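Local coordinates for protein yesU (Bacillus subtilis, PDB 1OQ1) that is of unknown function but adopts a galectin-like, two-sheet beta-sandwich fold and belongs to the DUF1961 family of the concanavalin clan, at residues 133-147 / 181-195. Numbering follows the deposited sequence.
Sequences CNLRKSRGFHLAAMG and ILEWMDDGSTYGPVL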
loop_
_atom_site.group_PDB
_atom_site.type_symbol
_atom_site.label_atom_id
_atom_site.label_comp_id
_atom_site.label_asym_id
_atom_site.label_seq_id
_atom_site.Cartn_x
_atom_site.Cartn_y
_atom_site.Cartn_z
ATOM N N CYS A 133 6.445 -9.111 6.084
ATOM C CA CYS A 133 5.645 -8.281 5.194
ATOM C C CYS A 133 4.912 -9.335 4.377
ATOM O O CYS A 133 5.525 -10.314 3.950
ATOM C CB CYS A 133 6.526 -7.443 4.268
ATOM S SG CYS A 133 7.514 -6.184 5.099
ATOM N N ASN A 134 3.615 -9.146 4.160
ATOM C CA ASN A 134 2.817 -10.126 3.419
ATOM C C ASN A 134 2.142 -9.533 2.184
ATOM O O ASN A 134 1.646 -8.413 2.227
ATOM C CB ASN A 134 1.724 -10.707 4.329
ATOM C CG ASN A 134 2.281 -11.394 5.570
ATOM O OD1 ASN A 134 3.493 -11.431 5.794
ATOM N ND2 ASN A 134 1.389 -11.942 6.386
ATOM N N LEU A 135 2.123 -10.290 1.088
ATOM C CA LEU A 135 1.460 -9.847 -0.143
ATOM C C LEU A 135 0.246 -10.735 -0.397
ATOM O O LEU A 135 0.370 -11.958 -0.457
ATOM C CB LEU A 135 2.393 -9.952 -1.354
ATOM C CG LEU A 135 1.707 -9.634 -2.696
ATOM C CD1 LEU A 135 1.412 -8.136 -2.782
ATOM C CD2 LEU A 135 2.601 -10.062 -3.861
ATOM N N ARG A 136 -0.926 -10.125 -0.538
ATOM C CA ARG A 136 -2.142 -10.887 -0.810
ATOM C C ARG A 136 -2.824 -10.374 -2.065
ATOM O O ARG A 136 -2.598 -9.235 -2.481
ATOM C CB ARG A 136 -3.115 -10.805 0.372
ATOM C CG ARG A 136 -2.690 -11.636 1.582
ATOM C CD ARG A 136 -3.784 -11.680 2.640
ATOM N NE ARG A 136 -3.337 -12.323 3.876
ATOM C CZ ARG A 136 -3.356 -13.633 4.108
ATOM N NH1 ARG A 136 -3.810 -14.480 3.192
ATOM N NH2 ARG A 136 -2.905 -14.103 5.265
ATOM N N LYS A 137 -3.646 -11.227 -2.667
ATOM C CA LYS A 137 -4.389 -10.873 -3.872
ATOM C C LYS A 137 -5.873 -11.123 -3.628
ATOM O O LYS A 137 -6.268 -12.217 -3.208
ATOM C CB LYS A 137 -3.922 -11.714 -5.062
ATOM C CG LYS A 137 -4.605 -11.344 -6.376
ATOM C CD LYS A 137 -4.271 -12.334 -7.483
ATOM C CE LYS A 137 -4.846 -11.884 -8.825
ATOM N NZ LYS A 137 -4.597 -12.896 -9.891
ATOM N N SER A 138 -6.688 -10.104 -3.879
ATOM C CA SER A 138 -8.136 -10.208 -3.698
ATOM C C SER A 138 -8.812 -9.799 -5.011
ATOM O O SER A 138 -8.147 -9.243 -5.881
ATOM C CB SER A 138 -8.586 -9.292 -2.556
ATOM O OG SER A 138 -8.090 -9.754 -1.314
ATOM N N ARG A 139 -10.110 -10.066 -5.179
ATOM C CA ARG A 139 -10.975 -10.725 -4.197
ATOM C C ARG A 139 -10.493 -12.129 -3.851
ATOM O O ARG A 139 -10.093 -12.884 -4.732
ATOM C CB ARG A 139 -12.408 -10.800 -4.750
ATOM C CG ARG A 139 -13.464 -11.236 -3.738
ATOM C CD ARG A 139 -14.872 -11.190 -4.341
ATOM N NE ARG A 139 -15.915 -11.178 -3.312
ATOM C CZ ARG A 139 -16.280 -12.232 -2.587
ATOM N NH1 ARG A 139 -17.238 -12.109 -1.673
ATOM N NH2 ARG A 139 -15.700 -13.413 -2.780
ATOM N N GLY A 140 -10.521 -12.474 -2.567
ATOM C CA GLY A 140 -10.092 -13.803 -2.177
ATOM C C GLY A 140 -9.142 -13.904 -1.000
ATOM O O GLY A 140 -8.974 -14.991 -0.461
ATOM N N PHE A 141 -8.508 -12.799 -0.610
ATOM C CA PHE A 141 -7.592 -12.817 0.530
ATOM C C PHE A 141 -6.516 -13.900 0.359
ATOM O O PHE A 141 -6.065 -14.506 1.332
ATOM C CB PHE A 141 -8.397 -13.076 1.811
ATOM C CG PHE A 141 -7.641 -12.807 3.083
ATOM C CD1 PHE A 141 -7.194 -11.524 3.385
ATOM C CD2 PHE A 141 -7.397 -13.834 3.993
ATOM C CE1 PHE A 141 -6.517 -11.266 4.577
ATOM C CE2 PHE A 141 -6.720 -13.587 5.187
ATOM C CZ PHE A 141 -6.279 -12.299 5.479
ATOM N N HIS A 142 -6.096 -14.129 -0.882
ATOM C CA HIS A 142 -5.102 -15.157 -1.173
ATOM C C HIS A 142 -3.685 -14.743 -0.807
ATOM O O HIS A 142 -3.199 -13.707 -1.253
ATOM C CB HIS A 142 -5.145 -15.514 -2.657
ATOM C CG HIS A 142 -6.501 -15.924 -3.141
ATOM N ND1 HIS A 142 -7.137 -17.062 -2.696
ATOM C CD2 HIS A 142 -7.337 -15.349 -4.036
ATOM C CE1 HIS A 142 -8.309 -17.171 -3.297
ATOM N NE2 HIS A 142 -8.454 -16.145 -4.115
ATOM N N LEU A 143 -3.020 -15.557 0.006
ATOM C CA LEU A 143 -1.643 -15.251 0.391
ATOM C C LEU A 143 -0.744 -15.614 -0.790
ATOM O O LEU A 143 -0.671 -16.778 -1.190
ATOM C CB LEU A 143 -1.241 -16.058 1.626
ATOM C CG LEU A 143 0.170 -15.805 2.167
ATOM C CD1 LEU A 143 0.319 -14.349 2.606
ATOM C CD2 LEU A 143 0.419 -16.739 3.340
ATOM N N ALA A 144 -0.066 -14.614 -1.346
ATOM C CA ALA A 144 0.806 -14.826 -2.504
ATOM C C ALA A 144 2.290 -14.951 -2.168
ATOM O O ALA A 144 3.003 -15.760 -2.762
ATOM C CB ALA A 144 0.603 -13.697 -3.517
ATOM N N ALA A 145 2.765 -14.148 -1.223
ATOM C CA ALA A 145 4.173 -14.196 -0.858
ATOM C C ALA A 145 4.403 -13.497 0.469
ATOM O O ALA A 145 3.519 -12.817 0.987
ATOM C CB ALA A 145 5.018 -13.526 -1.949
HETATM N N MSE A 146 5.593 -13.683 1.027
HETATM C CA MSE A 146 5.935 -13.023 2.274
HETATM C C MSE A 146 7.444 -13.019 2.453
HETATM O O MSE A 146 8.169 -13.779 1.796
HETATM C CB MSE A 146 5.234 -13.672 3.482
HETATM C CG MSE A 146 5.735 -15.034 3.925
HETATM SE SE MSE A 146 4.937 -15.531 5.645
HETATM C CE MSE A 146 6.428 -15.140 6.795
ATOM N N GLY A 147 7.910 -12.111 3.298
ATOM C CA GLY A 147 9.330 -12.000 3.571
ATOM C C GLY A 147 9.525 -11.329 4.916
ATOM O O GLY A 147 8.610 -10.682 5.423
ATOM N N ILE A 181 12.713 -7.581 -0.242
ATOM C CA ILE A 181 11.914 -8.145 0.843
ATOM C C ILE A 181 11.140 -9.370 0.372
ATOM O O ILE A 181 11.139 -10.409 1.036
ATOM C CB ILE A 181 10.925 -7.085 1.389
ATOM C CG1 ILE A 181 11.705 -5.890 1.933
ATOM C CG2 ILE A 181 10.038 -7.691 2.486
ATOM C CD1 ILE A 181 12.674 -6.258 3.048
ATOM N N LEU A 182 10.471 -9.242 -0.769
ATOM C CA LEU A 182 9.721 -10.358 -1.330
ATOM C C LEU A 182 9.482 -10.115 -2.811
ATOM O O LEU A 182 9.604 -8.987 -3.286
ATOM C CB LEU A 182 8.376 -10.533 -0.601
ATOM C CG LEU A 182 7.317 -9.421 -0.636
ATOM C CD1 LEU A 182 6.631 -9.370 -1.998
ATOM C CD2 LEU A 182 6.278 -9.690 0.441
ATOM N N GLU A 183 9.163 -11.177 -3.542
ATOM C CA GLU A 183 8.871 -11.052 -4.962
ATOM C C GLU A 183 7.883 -12.150 -5.339
ATOM O O GLU A 183 7.817 -13.186 -4.678
ATOM C CB GLU A 183 10.152 -11.128 -5.804
ATOM C CG GLU A 183 10.708 -12.505 -6.076
ATOM C CD GLU A 183 11.889 -12.451 -7.037
ATOM O OE1 GLU A 183 12.314 -13.515 -7.533
ATOM O OE2 GLU A 183 12.398 -11.340 -7.292
ATOM N N TRP A 184 7.110 -11.923 -6.394
ATOM C CA TRP A 184 6.096 -12.888 -6.787
ATOM C C TRP A 184 5.775 -12.814 -8.267
ATOM O O TRP A 184 5.841 -11.746 -8.873
ATOM C CB TRP A 184 4.826 -12.613 -5.978
ATOM C CG TRP A 184 3.660 -13.498 -6.284
ATOM C CD1 TRP A 184 3.605 -14.856 -6.155
ATOM C CD2 TRP A 184 2.350 -13.079 -6.684
ATOM N NE1 TRP A 184 2.341 -15.308 -6.441
ATOM C CE2 TRP A 184 1.550 -14.238 -6.768
ATOM C CE3 TRP A 184 1.775 -11.834 -6.975
ATOM C CZ2 TRP A 184 0.198 -14.192 -7.127
ATOM C CZ3 TRP A 184 0.428 -11.790 -7.333
ATOM C CH2 TRP A 184 -0.343 -12.962 -7.404
HETATM N N MSE A 185 5.443 -13.960 -8.852
HETATM C CA MSE A 185 5.066 -14.003 -10.262
HETATM C C MSE A 185 3.733 -14.725 -10.357
HETATM O O MSE A 185 3.667 -15.949 -10.216
HETATM C CB MSE A 185 6.114 -14.740 -11.103
HETATM C CG MSE A 185 5.760 -14.845 -12.590
HETATM SE SE MSE A 185 5.623 -13.128 -13.508
HETATM C CE MSE A 185 7.500 -12.820 -13.842
ATOM N N ASP A 186 2.675 -13.952 -10.576
ATOM C CA ASP A 186 1.319 -14.473 -10.707
ATOM C C ASP A 186 1.242 -15.188 -12.051
ATOM O O ASP A 186 1.536 -14.582 -13.079
ATOM C CB ASP A 186 0.322 -13.309 -10.687
ATOM C CG ASP A 186 -1.125 -13.767 -10.608
ATOM O OD1 ASP A 186 -1.384 -14.982 -10.736
ATOM O OD2 ASP A 186 -2.006 -12.905 -10.419
ATOM N N ASP A 187 0.854 -16.464 -12.052
ATOM C CA ASP A 187 0.758 -17.209 -13.308
ATOM C C ASP A 187 -0.573 -16.959 -14.008
ATOM O O ASP A 187 -0.759 -17.363 -15.155
ATOM C CB ASP A 187 0.948 -18.717 -13.084
ATOM C CG ASP A 187 -0.078 -19.311 -12.138
ATOM O OD1 ASP A 187 -1.186 -18.754 -12.015
ATOM O OD2 ASP A 187 0.223 -20.357 -11.525
ATOM N N GLY A 188 -1.491 -16.302 -13.305
ATOM C CA GLY A 188 -2.788 -15.981 -13.874
ATOM C C GLY A 188 -3.793 -17.115 -13.953
ATOM O O GLY A 188 -4.840 -16.968 -14.586
ATOM N N SER A 189 -3.492 -18.239 -13.316
ATOM C CA SER A 189 -4.398 -19.380 -13.338
ATOM C C SER A 189 -4.483 -20.075 -11.985
ATOM O O SER A 189 -4.942 -21.212 -11.891
ATOM C CB SER A 189 -3.952 -20.387 -14.400
ATOM O OG SER A 189 -2.699 -20.960 -14.066
ATOM N N THR A 190 -4.033 -19.394 -10.938
ATOM C CA THR A 190 -4.077 -19.959 -9.595
ATOM C C THR A 190 -5.088 -19.162 -8.776
ATOM O O THR A 190 -5.990 -19.732 -8.154
ATOM C CB THR A 190 -2.687 -19.900 -8.924
ATOM O OG1 THR A 190 -1.757 -20.671 -9.695
ATOM C CG2 THR A 190 -2.745 -20.459 -7.510
ATOM N N TYR A 191 -4.940 -17.839 -8.797
ATOM C CA TYR A 191 -5.846 -16.955 -8.076
ATOM C C TYR A 191 -6.513 -15.972 -9.038
ATOM O O TYR A 191 -6.585 -14.772 -8.770
ATOM C CB TYR A 191 -5.089 -16.183 -6.988
ATOM C CG TYR A 191 -4.443 -17.064 -5.935
ATOM C CD1 TYR A 191 -5.155 -18.098 -5.326
ATOM C CD2 TYR A 191 -3.129 -16.841 -5.524
ATOM C CE1 TYR A 191 -4.573 -18.889 -4.330
ATOM C CE2 TYR A 191 -2.541 -17.624 -4.534
ATOM C CZ TYR A 191 -3.267 -18.645 -3.941
ATOM O OH TYR A 191 -2.686 -19.415 -2.959
ATOM N N GLY A 192 -6.987 -16.493 -10.168
ATOM C CA GLY A 192 -7.658 -15.658 -11.150
ATOM C C GLY A 192 -6.723 -14.900 -12.071
ATOM O O GLY A 192 -5.505 -14.944 -11.904
ATOM N N PRO A 193 -7.276 -14.187 -13.063
ATOM C CA PRO A 193 -6.481 -13.412 -14.017
ATOM C C PRO A 193 -5.549 -12.410 -13.340
ATOM O O PRO A 193 -5.827 -11.911 -12.251
ATOM C CB PRO A 193 -7.541 -12.719 -14.865
ATOM C CG PRO A 193 -8.670 -13.706 -14.855
ATOM C CD PRO A 193 -8.708 -14.130 -13.409
ATOM N N VAL A 194 -4.439 -12.125 -14.001
ATOM C CA VAL A 194 -3.468 -11.173 -13.487
ATOM C C VAL A 194 -4.113 -9.788 -13.429
ATOM O O VAL A 194 -4.827 -9.390 -14.360
ATOM C CB VAL A 194 -2.220 -11.124 -14.409
ATOM C CG1 VAL A 194 -1.350 -9.941 -14.051
ATOM C CG2 VAL A 194 -1.421 -12.423 -14.281
ATOM N N LEU A 195 -3.883 -9.062 -12.337
ATOM C CA LEU A 195 -4.426 -7.714 -12.198
ATOM C C LEU A 195 -3.488 -6.764 -12.935
ATOM O O LEU A 195 -2.282 -7.000 -12.998
ATOM C CB LEU A 195 -4.547 -7.325 -10.724
ATOM C CG LEU A 195 -5.490 -8.235 -9.927
ATOM C CD1 LEU A 195 -5.668 -7.686 -8.516
ATOM C CD2 LEU A 195 -6.836 -8.323 -10.644
HETATM O O HOH W 1 -7.822 -13.179 -6.700
HETATM O O HOH W 2 2.226 -17.874 -4.408
HETATM O O HOH W 3 10.703 -13.396 0.615
#
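At one border of the galectin-like beta sandwich, the hairpin of strands 133-138 and 142-147, which ends one sheet, packs against strand 181-185 of the other sheet and the loop after it. Lys137 makes the direct hydrogen bonds between the two segments. With CG anti to the backbone N (chi1 -177°), its extended chain carries Lys137 NZ into the loop, where it forms a salt bridge of 2.6 Å with Asp186 OD2, on the syn lone pair of that oxygen. Lys137 NZ also donates to Pro193 O at 2.8 Å and to Tyr191 O at 3.0 Å, lying above both carbonyl planes, and weakly to Gly192 O. One buried charge thus ties four residues of the loop together, while an Asx turn, Gly188 N to Asp186 OD1, holds the other carboxylate oxygen. Beside it, His142 lies flat on Tyr191 in an offset stack, ring centroids 4.3 Å apart and planes at 9°; His142 CB sits over the middle of the tyrosine ring, and Thr190 CG2 covers the ring's opposite face. Farther along, Ala144 and Ala145 face Leu135 in a classic beta bulge that turns both methyls toward strand 181-185. Ala144 CB stands over the Trp184 six-membered ring, 3.6 Å from its centroid, a CH-pi contact, whereas Lys137 CD meets the indole edge and Leu135 CD2 approaches CE3 obliquely. Leu135 also touches Phe82 of the same sheet, between the two layers. Leu182 pushes CD2 toward Cys133 O, Leu135 CB and the backbone of Met146. Where the strands draw together near Gly147, a water donates to both Met146 O and Ile181 O, and Gly147 CA makes a nearly straight CA-H...O contact of 3.5 Å with Ile181 O.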